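Local atomic coordinates of peptidase M28 (Shewanella amazonensis SB2B, PDB entry 3IIB), a protein that probably acts as a zinc-dependent metallopeptidase of family M28, with carboxypeptidase and dipeptidase activity, and is probably active as a homodimer. Residues K45-W50 with A256-W261; V111-L116 with G125-K130; Q117-A122 with A158-E163; A267-A272 with A302-L307. All coordinates share one frame; numbering follows the deposited sequence.

How the contacts relate
The four contacts form two pairs, one at the metal centre and one well away from it. Contacts 1 and 4, their centres about 9 Å apart, share the zinc ion of chain C and two waters, and D259 of contact 1 faces the backbone N-H groups of E303 and E304 in contact 4. Contacts 2 and 3 have centres about 7 Å apart, and their segments alternate along the chain, helix 116-120 following strand 106-113; L119 touches both F113 and L127. The nearest atoms of contacts 1 and 3 are about 13 Å apart, yet contacts 1 and 2 both reach the large mixed sheet that links the two regions.

Contact 1: K45-W50 with A256-W261; sequences KVAVDW and AHLDSW. With ZN (zinc ion), chain C.
L258 carries the whole contact with helix 42-57, where it meets A47, V48 and W50, while its sequence neighbours turn toward the metal centre. Just before it, at the end of strand 247-257, H257 binds the zinc ion of chain C through NE2 at 2.2 Å; D269 and D331 also ligate this ion. H257 ND1 makes weak hydrogen bonds to D259 O and to D259 OD1, so both nitrogens of the imidazole are engaged. L258 then points the other way. Its CG stands anti to the backbone N (chi1 -174°), which carries the two methyls to the helix. CD2 lies 3.6 Å from A47 O and also reaches V48 CG2, at 4.3 Å. The branch carbon CG itself rests on A47 CB at 4.1 Å. The other methyl, CD1, approaches W50 CZ3 obliquely at 4.1 Å, on an indole whose NE1 is hydrogen-bonded to S29. D259 turns back: OD2 accepts a hydrogen bond from E304 N and OD1 a weak one from E303 N, making it a second-shell residue that ties the histidine to the glutamate loop. S260 OG is hydrogen-bonded to W261 O at 2.7 Å, the donor tilted 23° from the carbonyl plane, and it also pairs with R37 N. W261 closes the segment by meeting H402 edge-to-face. A zinc-binding histidine at a strand end, one apolar residue and then an aspartate make up the His-X-Asp motif characteristic of the dizinc exopeptidase fold; here its middle residue packs on helix 42-57, away from the metal.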
loop_
_atom_site.group_PDB
_atom_site.type_symbol
_atom_site.label_atom_id
_atom_site.label_comp_id
_atom_site.label_asym_id
_atom_site.label_seq_id
_atom_site.Cartn_x
_atom_site.Cartn_y
_atom_site.Cartn_z
ATOM N N LYS A 45 -21.876 -4.725 17.067
ATOM C CA LYS A 45 -22.321 -4.292 18.378
ATOM C C LYS A 45 -21.295 -3.424 19.095
ATOM O O LYS A 45 -21.674 -2.463 19.764
ATOM C CB LYS A 45 -22.697 -5.487 19.261
ATOM C CG LYS A 45 -23.080 -5.111 20.673
ATOM C CD LYS A 45 -23.610 -6.356 21.404
ATOM C CE LYS A 45 -24.400 -6.003 22.680
ATOM N NZ LYS A 45 -23.971 -4.832 23.512
ATOM N N VAL A 46 -20.008 -3.765 18.975
ATOM C CA VAL A 46 -18.924 -2.926 19.554
ATOM C C VAL A 46 -18.988 -1.489 19.062
ATOM O O VAL A 46 -18.887 -0.572 19.877
ATOM C CB VAL A 46 -17.517 -3.555 19.362
ATOM C CG1 VAL A 46 -16.394 -2.655 19.908
ATOM C CG2 VAL A 46 -17.483 -5.012 20.008
ATOM N N ALA A 47 -19.209 -1.294 17.760
ATOM C CA ALA A 47 -19.290 0.046 17.182
ATOM C C ALA A 47 -20.540 0.781 17.674
ATOM O O ALA A 47 -20.487 1.970 18.033
ATOM C CB ALA A 47 -19.259 -0.027 15.658
ATOM N N VAL A 48 -21.678 0.060 17.735
ATOM C CA VAL A 48 -22.911 0.668 18.241
ATOM C C VAL A 48 -22.723 1.128 19.707
ATOM O O VAL A 48 -23.119 2.255 20.056
ATOM C CB VAL A 48 -24.139 -0.305 18.046
ATOM C CG1 VAL A 48 -25.329 0.125 18.913
ATOM C CG2 VAL A 48 -24.465 -0.437 16.551
ATOM N N ASP A 49 -22.147 0.260 20.546
ATOM C CA ASP A 49 -22.000 0.566 21.955
ATOM C C ASP A 49 -21.028 1.757 22.079
ATOM O O ASP A 49 -21.252 2.685 22.864
ATOM C CB ASP A 49 -21.524 -0.647 22.730
ATOM C CG ASP A 49 -22.623 -1.692 22.902
ATOM O OD1 ASP A 49 -23.791 -1.337 22.697
ATOM O OD2 ASP A 49 -22.301 -2.851 23.201
ATOM N N TRP A 50 -20.012 1.773 21.225
ATOM C CA TRP A 50 -19.024 2.861 21.243
ATOM C C TRP A 50 -19.714 4.190 20.919
ATOM O O TRP A 50 -19.445 5.194 21.561
ATOM C CB TRP A 50 -17.880 2.583 20.269
ATOM C CG TRP A 50 -17.038 3.811 19.985
ATOM C CD1 TRP A 50 -15.907 4.181 20.635
ATOM C CD2 TRP A 50 -17.290 4.811 19.001
ATOM N NE1 TRP A 50 -15.432 5.366 20.123
ATOM C CE2 TRP A 50 -16.254 5.762 19.097
ATOM C CE3 TRP A 50 -18.272 4.974 17.997
ATOM C CZ2 TRP A 50 -16.194 6.889 18.272
ATOM C CZ3 TRP A 50 -18.214 6.110 17.176
ATOM C CH2 TRP A 50 -17.174 7.056 17.323
ATOM N N ALA A 256 -23.997 9.968 8.587
ATOM C CA ALA A 256 -22.839 9.216 8.112
ATOM C C ALA A 256 -23.219 7.764 8.301
ATOM O O ALA A 256 -24.254 7.477 8.942
ATOM C CB ALA A 256 -21.561 9.561 8.959
ATOM N N HIS A 257 -22.399 6.825 7.837
ATOM C CA HIS A 257 -22.629 5.404 8.234
ATOM C C HIS A 257 -21.564 4.934 9.200
ATOM O O HIS A 257 -20.421 5.319 9.071
ATOM C CB HIS A 257 -22.776 4.447 7.040
ATOM C CG HIS A 257 -21.587 4.330 6.142
ATOM N ND1 HIS A 257 -20.682 3.299 6.245
ATOM C CD2 HIS A 257 -21.213 5.051 5.052
ATOM C CE1 HIS A 257 -19.764 3.424 5.302
ATOM N NE2 HIS A 257 -20.068 4.474 4.557
ATOM N N LEU A 258 -21.970 4.114 10.178
ATOM C CA LEU A 258 -21.099 3.642 11.242
ATOM C C LEU A 258 -20.404 2.369 10.856
ATOM O O LEU A 258 -19.352 2.012 11.436
ATOM C CB LEU A 258 -21.938 3.408 12.516
ATOM C CG LEU A 258 -21.181 3.033 13.795
ATOM C CD1 LEU A 258 -20.063 4.063 14.100
ATOM C CD2 LEU A 258 -22.172 2.861 14.959
ATOM N N ASP A 259 -20.968 1.644 9.895
ATOM C CA ASP A 259 -20.370 0.359 9.534
ATOM C C ASP A 259 -19.212 0.564 8.539
ATOM O O ASP A 259 -19.062 1.647 7.950
ATOM C CB ASP A 259 -21.424 -0.581 8.958
ATOM C CG ASP A 259 -21.960 -0.111 7.574
ATOM O OD1 ASP A 259 -22.343 1.081 7.440
ATOM O OD2 ASP A 259 -22.012 -0.925 6.618
ATOM N N SER A 260 -18.455 -0.506 8.301
ATOM C CA SER A 260 -17.344 -0.457 7.364
ATOM C C SER A 260 -17.109 -1.830 6.840
ATOM O O SER A 260 -17.747 -2.787 7.290
ATOM C CB SER A 260 -16.041 0.022 8.049
ATOM O OG SER A 260 -15.465 -0.922 8.960
ATOM N N TRP A 261 -16.194 -1.925 5.873
ATOM C CA TRP A 261 -15.581 -3.235 5.537
ATOM C C TRP A 261 -14.543 -3.625 6.608
ATOM O O TRP A 261 -14.217 -2.821 7.533
ATOM C CB TRP A 261 -15.057 -3.272 4.096
ATOM C CG TRP A 261 -16.253 -3.389 3.177
ATOM C CD1 TRP A 261 -16.881 -2.373 2.549
ATOM C CD2 TRP A 261 -17.072 -4.550 2.988
ATOM N NE1 TRP A 261 -17.997 -2.832 1.877
ATOM C CE2 TRP A 261 -18.150 -4.167 2.150
ATOM C CE3 TRP A 261 -17.004 -5.876 3.449
ATOM C CZ2 TRP A 261 -19.137 -5.062 1.754
ATOM C CZ3 TRP A 261 -17.978 -6.772 3.047
ATOM C CH2 TRP A 261 -19.029 -6.369 2.209
HETATM ZN ZN ZN C . -19.174 4.882 2.623
HETATM O O HOH W 1 -19.601 3.194 1.753
HETATM O O HOH W 2 -18.381 5.619 0.504
#

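Contact 2: V111-L116 with G125-K130; sequences VRFDTL and GSLNDK
L127 lies against V111 and F113, and these apolar meetings make most of the contact. Its CD2 is pressed to V111 CG2 at 3.4 Å and to V111 CB at 3.5 Å, both tighter than usual van der Waals distance. Toward F113 the same methyl sits in the ring plane at the edge, 3.9 Å from CZ. CD1 comes to F113 CE2 at 3.8 Å, obliquely. With CG anti to the carbonyl carbon (chi1 -60°), the leucine can place both methyls against that phenylalanine. An alanine at F113 would take away the ring that both methyls of L127 lean on and is likely to leave a gap beside that leucine. The extended chain of K130 contributes an aliphatic touch, CD on V111 CG2 at 3.5 Å.

No hydrogen bond joins the two segments. R112 points away from the leucine, and its NH1 donates to D114 OD1 at 2.7 Å, close to the guanidinium plane and nearly straight at 165°; NH2 also forms a salt bridge with D135. Two overlapping turns shape the other segment, type I from G125 to N128 and type II from L127 to K130, the latter closed by K130 N to L127 O at 2.8 Å.

In the fold, V111 and F113 pair through their backbones with parallel strand 131-134, L127 packs on A132 of that strand and on L119 of helix 116-120, and the contact bridges the two ends of this short beta-alpha-beta crossover.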
loop_
_atom_site.group_PDB
_atom_site.type_symbol
_atom_site.label_atom_id
_atom_site.label_comp_id
_atom_site.label_asym_id
_atom_site.label_seq_id
_atom_site.Cartn_x
_atom_site.Cartn_y
_atom_site.Cartn_z
ATOM N N VAL A 111 -10.323 -15.954 -18.706
ATOM C CA VAL A 111 -10.645 -15.207 -19.912
ATOM C C VAL A 111 -10.817 -13.759 -19.497
ATOM O O VAL A 111 -11.591 -13.460 -18.594
ATOM C CB VAL A 111 -11.920 -15.714 -20.638
ATOM C CG1 VAL A 111 -12.169 -14.883 -21.935
ATOM C CG2 VAL A 111 -11.834 -17.192 -20.953
ATOM N N ARG A 112 -10.087 -12.873 -20.163
ATOM C CA ARG A 112 -10.069 -11.468 -19.832
ATOM C C ARG A 112 -11.138 -10.688 -20.599
ATOM O O ARG A 112 -11.328 -10.892 -21.790
ATOM C CB ARG A 112 -8.690 -10.867 -20.166
ATOM C CG ARG A 112 -8.556 -9.397 -19.805
ATOM C CD ARG A 112 -7.226 -8.802 -20.308
ATOM N NE ARG A 112 -7.237 -7.351 -20.116
ATOM C CZ ARG A 112 -7.982 -6.495 -20.824
ATOM N NH1 ARG A 112 -8.703 -6.916 -21.858
ATOM N NH2 ARG A 112 -7.970 -5.191 -20.541
ATOM N N PHE A 113 -11.793 -9.770 -19.890
ATOM C CA PHE A 113 -12.775 -8.841 -20.449
ATOM C C PHE A 113 -12.386 -7.431 -20.059
ATOM O O PHE A 113 -11.921 -7.213 -18.946
ATOM C CB PHE A 113 -14.181 -9.213 -19.927
ATOM C CG PHE A 113 -14.616 -10.575 -20.396
ATOM C CD1 PHE A 113 -15.209 -10.723 -21.649
ATOM C CD2 PHE A 113 -14.328 -11.724 -19.638
ATOM C CE1 PHE A 113 -15.531 -12.002 -22.138
ATOM C CE2 PHE A 113 -14.650 -12.987 -20.122
ATOM C CZ PHE A 113 -15.256 -13.131 -21.355
ATOM N N ASP A 114 -12.500 -6.491 -21.001
ATOM C CA ASP A 114 -12.201 -5.100 -20.705
ATOM C C ASP A 114 -13.119 -4.542 -19.624
ATOM O O ASP A 114 -12.696 -3.720 -18.833
ATOM C CB ASP A 114 -12.370 -4.199 -21.915
ATOM C CG ASP A 114 -11.408 -4.481 -23.047
ATOM O OD1 ASP A 114 -10.345 -5.085 -22.860
ATOM O OD2 ASP A 114 -11.743 -4.048 -24.168
ATOM N N THR A 115 -14.381 -4.966 -19.618
ATOM C CA THR A 115 -15.418 -4.371 -18.785
ATOM C C THR A 115 -16.501 -5.415 -18.523
ATOM O O THR A 115 -16.562 -6.431 -19.212
ATOM C CB THR A 115 -16.104 -3.183 -19.496
ATOM O OG1 THR A 115 -16.799 -3.670 -20.659
ATOM C CG2 THR A 115 -15.073 -2.102 -19.920
ATOM N N LEU A 116 -17.327 -5.163 -17.505
ATOM C CA LEU A 116 -18.571 -5.900 -17.280
ATOM C C LEU A 116 -19.419 -6.019 -18.553
ATOM O O LEU A 116 -19.897 -7.108 -18.872
ATOM C CB LEU A 116 -19.394 -5.237 -16.159
ATOM C CG LEU A 116 -20.799 -5.829 -15.933
ATOM C CD1 LEU A 116 -20.763 -7.277 -15.398
ATOM C CD2 LEU A 116 -21.604 -4.918 -14.996
ATOM N N GLY A 125 -21.910 -20.214 -22.793
ATOM C CA GLY A 125 -21.017 -21.361 -22.787
ATOM C C GLY A 125 -19.539 -21.063 -22.942
ATOM O O GLY A 125 -18.730 -21.960 -22.799
ATOM N N SER A 126 -19.183 -19.824 -23.288
ATOM C CA SER A 126 -17.809 -19.503 -23.633
ATOM C C SER A 126 -16.891 -19.552 -22.417
ATOM O O SER A 126 -15.686 -19.752 -22.566
ATOM C CB SER A 126 -17.696 -18.141 -24.321
ATOM O OG SER A 126 -18.135 -17.076 -23.507
ATOM N N LEU A 127 -17.452 -19.404 -21.219
ATOM C CA LEU A 127 -16.651 -19.476 -20.006
ATOM C C LEU A 127 -16.791 -20.797 -19.261
ATOM O O LEU A 127 -16.275 -20.925 -18.154
ATOM C CB LEU A 127 -16.933 -18.293 -19.096
ATOM C CG LEU A 127 -16.612 -16.947 -19.748
ATOM C CD1 LEU A 127 -16.800 -15.873 -18.755
ATOM C CD2 LEU A 127 -15.195 -16.866 -20.313
ATOM N N ASN A 128 -17.417 -21.811 -19.878
ATOM C CA ASN A 128 -17.464 -23.110 -19.236
ATOM C C ASN A 128 -16.084 -23.521 -18.692
ATOM O O ASN A 128 -15.068 -23.421 -19.406
ATOM C CB ASN A 128 -17.974 -24.183 -20.217
ATOM C CG ASN A 128 -19.463 -24.049 -20.506
ATOM O OD1 ASN A 128 -20.122 -23.171 -19.977
ATOM N ND2 ASN A 128 -19.988 -24.912 -21.367
ATOM N N ASP A 129 -16.045 -23.959 -17.432
ATOM C CA ASP A 129 -14.802 -24.441 -16.804
ATOM C C ASP A 129 -13.730 -23.367 -16.588
ATOM O O ASP A 129 -12.624 -23.685 -16.131
ATOM C CB ASP A 129 -14.193 -25.582 -17.628
ATOM C CG ASP A 129 -15.212 -26.649 -17.968
ATOM O OD1 ASP A 129 -15.880 -27.125 -17.030
ATOM O OD2 ASP A 129 -15.354 -26.984 -19.166
ATOM N N LYS A 130 -14.055 -22.107 -16.855
ATOM C CA LYS A 130 -13.066 -21.041 -16.793
ATOM C C LYS A 130 -13.420 -19.990 -15.758
ATOM O O LYS A 130 -14.521 -19.938 -15.236
ATOM C CB LYS A 130 -12.923 -20.389 -18.170
ATOM C CG LYS A 130 -12.296 -21.356 -19.205
ATOM C CD LYS A 130 -12.048 -20.711 -20.546
ATOM C CE LYS A 130 -11.203 -21.587 -21.434
ATOM N NZ LYS A 130 -11.138 -21.028 -22.826
#

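Contact 3: Q117-A122 with A158-E163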
loop_
_atom_site.group_PDB
_atom_site.type_symbol
_atom_site.label_atom_id
_atom_site.label_comp_id
_atom_site.label_asym_id
_atom_site.label_seq_id
_atom_site.Cartn_x
_atom_site.Cartn_y
_atom_site.Cartn_z
ATOM N N GLN A 117 -19.585 -4.923 -19.299
ATOM C CA GLN A 117 -20.384 -4.974 -20.530
ATOM C C GLN A 117 -19.845 -5.998 -21.529
ATOM O O GLN A 117 -20.597 -6.748 -22.127
ATOM C CB GLN A 117 -20.471 -3.601 -21.192
ATOM C CG GLN A 117 -21.508 -3.533 -22.338
ATOM C CD GLN A 117 -22.931 -3.952 -21.908
ATOM O OE1 GLN A 117 -23.416 -5.036 -22.269
ATOM N NE2 GLN A 117 -23.596 -3.092 -21.129
ATOM N N ASP A 118 -18.518 -6.045 -21.671
ATOM C CA ASP A 118 -17.880 -7.022 -22.546
ATOM C C ASP A 118 -18.142 -8.451 -22.096
ATOM O O ASP A 118 -18.438 -9.323 -22.902
ATOM C CB ASP A 118 -16.385 -6.731 -22.648
ATOM C CG ASP A 118 -16.111 -5.456 -23.425
ATOM O OD1 ASP A 118 -16.729 -5.269 -24.498
ATOM O OD2 ASP A 118 -15.296 -4.636 -22.976
ATOM N N LEU A 119 -18.095 -8.667 -20.796
ATOM C CA LEU A 119 -18.420 -9.965 -20.219
ATOM C C LEU A 119 -19.881 -10.320 -20.503
ATOM O O LEU A 119 -20.188 -11.447 -20.910
ATOM C CB LEU A 119 -18.158 -9.936 -18.720
ATOM C CG LEU A 119 -18.596 -11.147 -17.929
ATOM C CD1 LEU A 119 -18.023 -12.471 -18.522
ATOM C CD2 LEU A 119 -18.208 -10.940 -16.445
ATOM N N GLN A 120 -20.763 -9.339 -20.304
ATOM C CA GLN A 120 -22.202 -9.537 -20.557
ATOM C C GLN A 120 -22.482 -9.869 -22.035
ATOM O O GLN A 120 -23.432 -10.602 -22.338
ATOM C CB GLN A 120 -23.007 -8.311 -20.117
ATOM C CG GLN A 120 -23.126 -8.162 -18.610
ATOM C CD GLN A 120 -23.671 -6.817 -18.155
ATOM O OE1 GLN A 120 -23.379 -5.773 -18.753
ATOM N NE2 GLN A 120 -24.433 -6.831 -17.048
ATOM N N ASN A 121 -21.663 -9.331 -22.938
ATOM C CA ASN A 121 -21.738 -9.625 -24.372
ATOM C C ASN A 121 -21.135 -10.962 -24.808
ATOM O O ASN A 121 -21.312 -11.353 -25.958
ATOM C CB ASN A 121 -21.031 -8.536 -25.181
ATOM C CG ASN A 121 -21.700 -7.184 -25.079
ATOM O OD1 ASN A 121 -22.844 -7.072 -24.665
ATOM N ND2 ASN A 121 -20.975 -6.142 -25.460
ATOM N N ALA A 122 -20.427 -11.666 -23.928
ATOM C CA ALA A 122 -19.795 -12.921 -24.310
ATOM C C ALA A 122 -20.847 -13.951 -24.712
ATOM O O ALA A 122 -22.004 -13.846 -24.338
ATOM C CB ALA A 122 -18.914 -13.472 -23.148
ATOM N N ALA A 158 -20.076 -11.405 -10.956
ATOM C CA ALA A 158 -20.195 -12.835 -10.689
ATOM C C ALA A 158 -21.453 -13.422 -11.366
ATOM O O ALA A 158 -21.442 -14.564 -11.865
ATOM C CB ALA A 158 -20.162 -13.130 -9.151
ATOM N N VAL A 159 -22.525 -12.647 -11.404
ATOM C CA VAL A 159 -23.728 -13.095 -12.091
ATOM C C VAL A 159 -23.475 -13.232 -13.600
ATOM O O VAL A 159 -23.729 -14.278 -14.200
ATOM C CB VAL A 159 -24.908 -12.188 -11.830
ATOM C CG1 VAL A 159 -26.117 -12.586 -12.756
ATOM C CG2 VAL A 159 -25.300 -12.237 -10.364
ATOM N N ALA A 160 -22.937 -12.179 -14.201
ATOM C CA ALA A 160 -22.691 -12.188 -15.645
ATOM C C ALA A 160 -21.726 -13.311 -16.052
ATOM O O ALA A 160 -21.925 -13.953 -17.080
ATOM C CB ALA A 160 -22.157 -10.811 -16.099
ATOM N N ALA A 161 -20.701 -13.560 -15.239
ATOM C CA ALA A 161 -19.745 -14.610 -15.534
ATOM C C ALA A 161 -20.386 -15.991 -15.420
ATOM O O ALA A 161 -20.211 -16.828 -16.285
ATOM C CB ALA A 161 -18.536 -14.513 -14.617
ATOM N N ALA A 162 -21.148 -16.228 -14.356
ATOM C CA ALA A 162 -21.859 -17.525 -14.194
ATOM C C ALA A 162 -22.822 -17.828 -15.337
ATOM O O ALA A 162 -22.905 -18.981 -15.782
ATOM C CB ALA A 162 -22.601 -17.616 -12.857
ATOM N N GLU A 163 -23.490 -16.803 -15.842
ATOM C CA GLU A 163 -24.379 -16.922 -17.000
ATOM C C GLU A 163 -23.688 -17.458 -18.229
ATOM O O GLU A 163 -24.315 -18.123 -19.046
ATOM C CB GLU A 163 -25.077 -15.583 -17.311
ATOM C CG GLU A 163 -26.071 -15.226 -16.248
ATOM C CD GLU A 163 -26.743 -13.885 -16.477
ATOM O OE1 GLU A 163 -26.088 -12.940 -16.993
ATOM O OE2 GLU A 163 -27.935 -13.774 -16.128
#
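Q120 and A160 bring their CA atoms to 5.6 Å, the nearest backbone approach between the short helix 116-120 and helix 145-163. So close a meeting is possible because the second helix offers alanines here. A160 turns its methyl toward the first helix, where CB rests 3.8 Å from Q120 CG, the aliphatic start of an extended side chain. L119 takes the other flank. A chi1 of 173° swings its isobutyl group away from its own backbone N and over the second helix, where CD2 lies 4.0 Å from A160 CB and equally far from A161 CB. The same methyl hangs over the backbone at 3.8 Å from A161 N, wedged where the two alanines leave room. Reducing L119 to an alanine would remove the branch that fills this notch and would probably leave the methyls of A160 and A161 without their cover. K164, next in the chain after E163, donates from NZ to the carbonyl oxygens of Q120 and A122, a polar link beside the apolar one. L119 also reaches I134 while A161 touches A132, which places both helices on one face of strand 131-134, as expected of consecutive crossovers in a parallel alpha/beta layer.

Contact 4: A267-A272 with A302-L307; sequences AIDDGA and AEELGL. With ZN (zinc ion), chain B; ZN (zinc ion), chain C.
D269 and E304 meet at the two-zinc centre of this M28 enzyme, where one carboxylate bridges the ions and the other grips one of them. D269 OD1 binds the zinc ion of chain C at 2.1 Å, and OD2 binds that of chain B at 2.0 Å. With CG turned opposite the backbone N (chi1 -169°), the carboxylate reaches from the helix start to a place between the metals. From the opposite direction E304, bent at chi2, chelates the zinc ion of chain B with both oxygens, OE1 at 2.2 Å and OE2 at 2.4 Å. The two carboxylates are turned 69° apart. D269 OD2 and E304 OE2 approach to 2.9 Å without a hydrogen bond; the shared cation is what probably makes this closeness of like charges tolerable. Such a bridging aspartate followed by a cis peptide, here between D269 and D270, is characteristic of dizinc exopeptidases of the M28 type. Ligands from other parts of the chain complete the centre: H402 on the zinc ion of chain B, H257 and D331 on that of chain C. Water 1 bridges the ions, 1.9 Å from the zinc ion of chain C and also bound to that of chain B, and donates to E303 OE1 at 2.7 Å. Water 3 ties the segments outside the metal shell, donating both to D269 O and to E304 OE2. D406 receives the backbone N-H groups of I268 and D269, fixing the start of helix 267-285.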
loop_
_atom_site.group_PDB
_atom_site.type_symbol
_atom_site.label_atom_id
_atom_site.label_comp_id
_atom_site.label_asym_id
_atom_site.label_seq_id
_atom_site.Cartn_x
_atom_site.Cartn_y
_atom_site.Cartn_z
ATOM N N ALA A 267 -11.391 3.959 8.374
ATOM C CA ALA A 267 -11.090 5.318 8.736
ATOM C C ALA A 267 -11.738 6.310 7.779
ATOM O O ALA A 267 -12.401 7.248 8.231
ATOM C CB ALA A 267 -9.554 5.572 8.821
ATOM N N ILE A 268 -11.547 6.174 6.473
ATOM C CA ILE A 268 -12.142 7.177 5.614
ATOM C C ILE A 268 -13.530 6.760 5.170
ATOM O O ILE A 268 -14.360 7.609 4.815
ATOM C CB ILE A 268 -11.201 7.561 4.417
ATOM C CG1 ILE A 268 -11.155 6.452 3.389
ATOM C CG2 ILE A 268 -9.776 7.939 4.934
ATOM C CD1 ILE A 268 -10.300 6.762 2.167
ATOM N N ASP A 269 -13.790 5.442 5.182
ATOM C CA ASP A 269 -15.099 4.935 4.829
ATOM C C ASP A 269 -15.668 4.135 6.012
ATOM O O ASP A 269 -15.467 2.907 6.081
ATOM C CB ASP A 269 -15.002 4.026 3.610
ATOM C CG ASP A 269 -16.357 3.684 3.038
ATOM O OD1 ASP A 269 -17.359 4.310 3.456
ATOM O OD2 ASP A 269 -16.442 2.776 2.179
ATOM N N ASP A 270 -16.367 4.776 6.933
ATOM C CA ASP A 270 -16.695 6.187 6.923
ATOM C C ASP A 270 -16.514 6.770 8.324
ATOM O O ASP A 270 -17.311 7.588 8.810
ATOM C CB ASP A 270 -18.145 6.356 6.405
ATOM C CG ASP A 270 -18.540 7.802 6.192
ATOM O OD1 ASP A 270 -17.640 8.640 5.878
ATOM O OD2 ASP A 270 -19.782 8.099 6.334
ATOM N N GLY A 271 -15.418 6.384 8.983
ATOM C CA GLY A 271 -15.080 6.957 10.260
ATOM C C GLY A 271 -14.944 8.468 10.168
ATOM O O GLY A 271 -15.331 9.201 11.089
ATOM N N ALA A 272 -14.391 8.962 9.077
ATOM C CA ALA A 272 -14.272 10.388 8.886
ATOM C C ALA A 272 -15.646 11.065 8.911
ATOM O O ALA A 272 -15.813 12.092 9.520
ATOM C CB ALA A 272 -13.573 10.656 7.563
ATOM N N ALA A 302 -25.145 -0.537 8.370
ATOM C CA ALA A 302 -25.154 -1.461 7.259
ATOM C C ALA A 302 -25.292 -0.756 5.911
ATOM O O ALA A 302 -25.937 -1.250 5.006
ATOM C CB ALA A 302 -26.234 -2.545 7.477
ATOM N N GLU A 303 -24.654 0.398 5.778
ATOM C CA GLU A 303 -24.624 1.082 4.474
ATOM C C GLU A 303 -23.927 0.232 3.416
ATOM O O GLU A 303 -24.364 0.191 2.280
ATOM C CB GLU A 303 -23.973 2.466 4.604
ATOM C CG GLU A 303 -23.996 3.271 3.309
ATOM C CD GLU A 303 -22.847 2.960 2.361
ATOM O OE1 GLU A 303 -21.877 2.315 2.797
ATOM O OE2 GLU A 303 -22.904 3.383 1.188
ATOM N N GLU A 304 -22.841 -0.429 3.794
ATOM C CA GLU A 304 -22.014 -1.223 2.873
ATOM C C GLU A 304 -22.758 -2.405 2.271
ATOM O O GLU A 304 -22.394 -2.885 1.207
ATOM C CB GLU A 304 -20.744 -1.729 3.580
ATOM C CG GLU A 304 -19.845 -0.656 4.216
ATOM C CD GLU A 304 -19.092 0.179 3.195
ATOM O OE1 GLU A 304 -19.352 0.044 1.979
ATOM O OE2 GLU A 304 -18.197 0.923 3.641
ATOM N N LEU A 305 -23.820 -2.844 2.946
ATOM C CA LEU A 305 -24.584 -3.992 2.512
ATOM C C LEU A 305 -25.828 -3.586 1.705
ATOM O O LEU A 305 -26.723 -4.402 1.508
ATOM C CB LEU A 305 -24.989 -4.847 3.713
ATOM C CG LEU A 305 -23.825 -5.251 4.633
ATOM C CD1 LEU A 305 -24.391 -6.227 5.703
ATOM C CD2 LEU A 305 -22.642 -5.872 3.871
ATOM N N GLY A 306 -25.890 -2.343 1.239
ATOM C CA GLY A 306 -27.029 -1.891 0.454
ATOM C C GLY A 306 -27.936 -0.877 1.125
ATOM O O GLY A 306 -29.163 -0.921 0.970
ATOM N N LEU A 307 -27.344 0.081 1.830
ATOM C CA LEU A 307 -28.131 1.144 2.462
ATOM C C LEU A 307 -29.219 0.603 3.386
ATOM O O LEU A 307 -30.254 1.199 3.523
ATOM C CB LEU A 307 -28.787 2.069 1.432
ATOM C CG LEU A 307 -28.008 2.444 0.187
ATOM C CD1 LEU A 307 -28.858 3.388 -0.714
ATOM C CD2 LEU A 307 -26.668 3.039 0.573
HETATM ZN ZN ZN B . -18.044 1.766 1.456
HETATM ZN ZN ZN C . -19.174 4.882 2.623
HETATM O O HOH W 3 -15.468 0.649 4.640
HETATM O O HOH W 1 -19.601 3.194 1.753
HETATM O O HOH W 4 -18.523 2.478 -0.497
HETATM O O HOH W 2 -18.381 5.619 0.504
#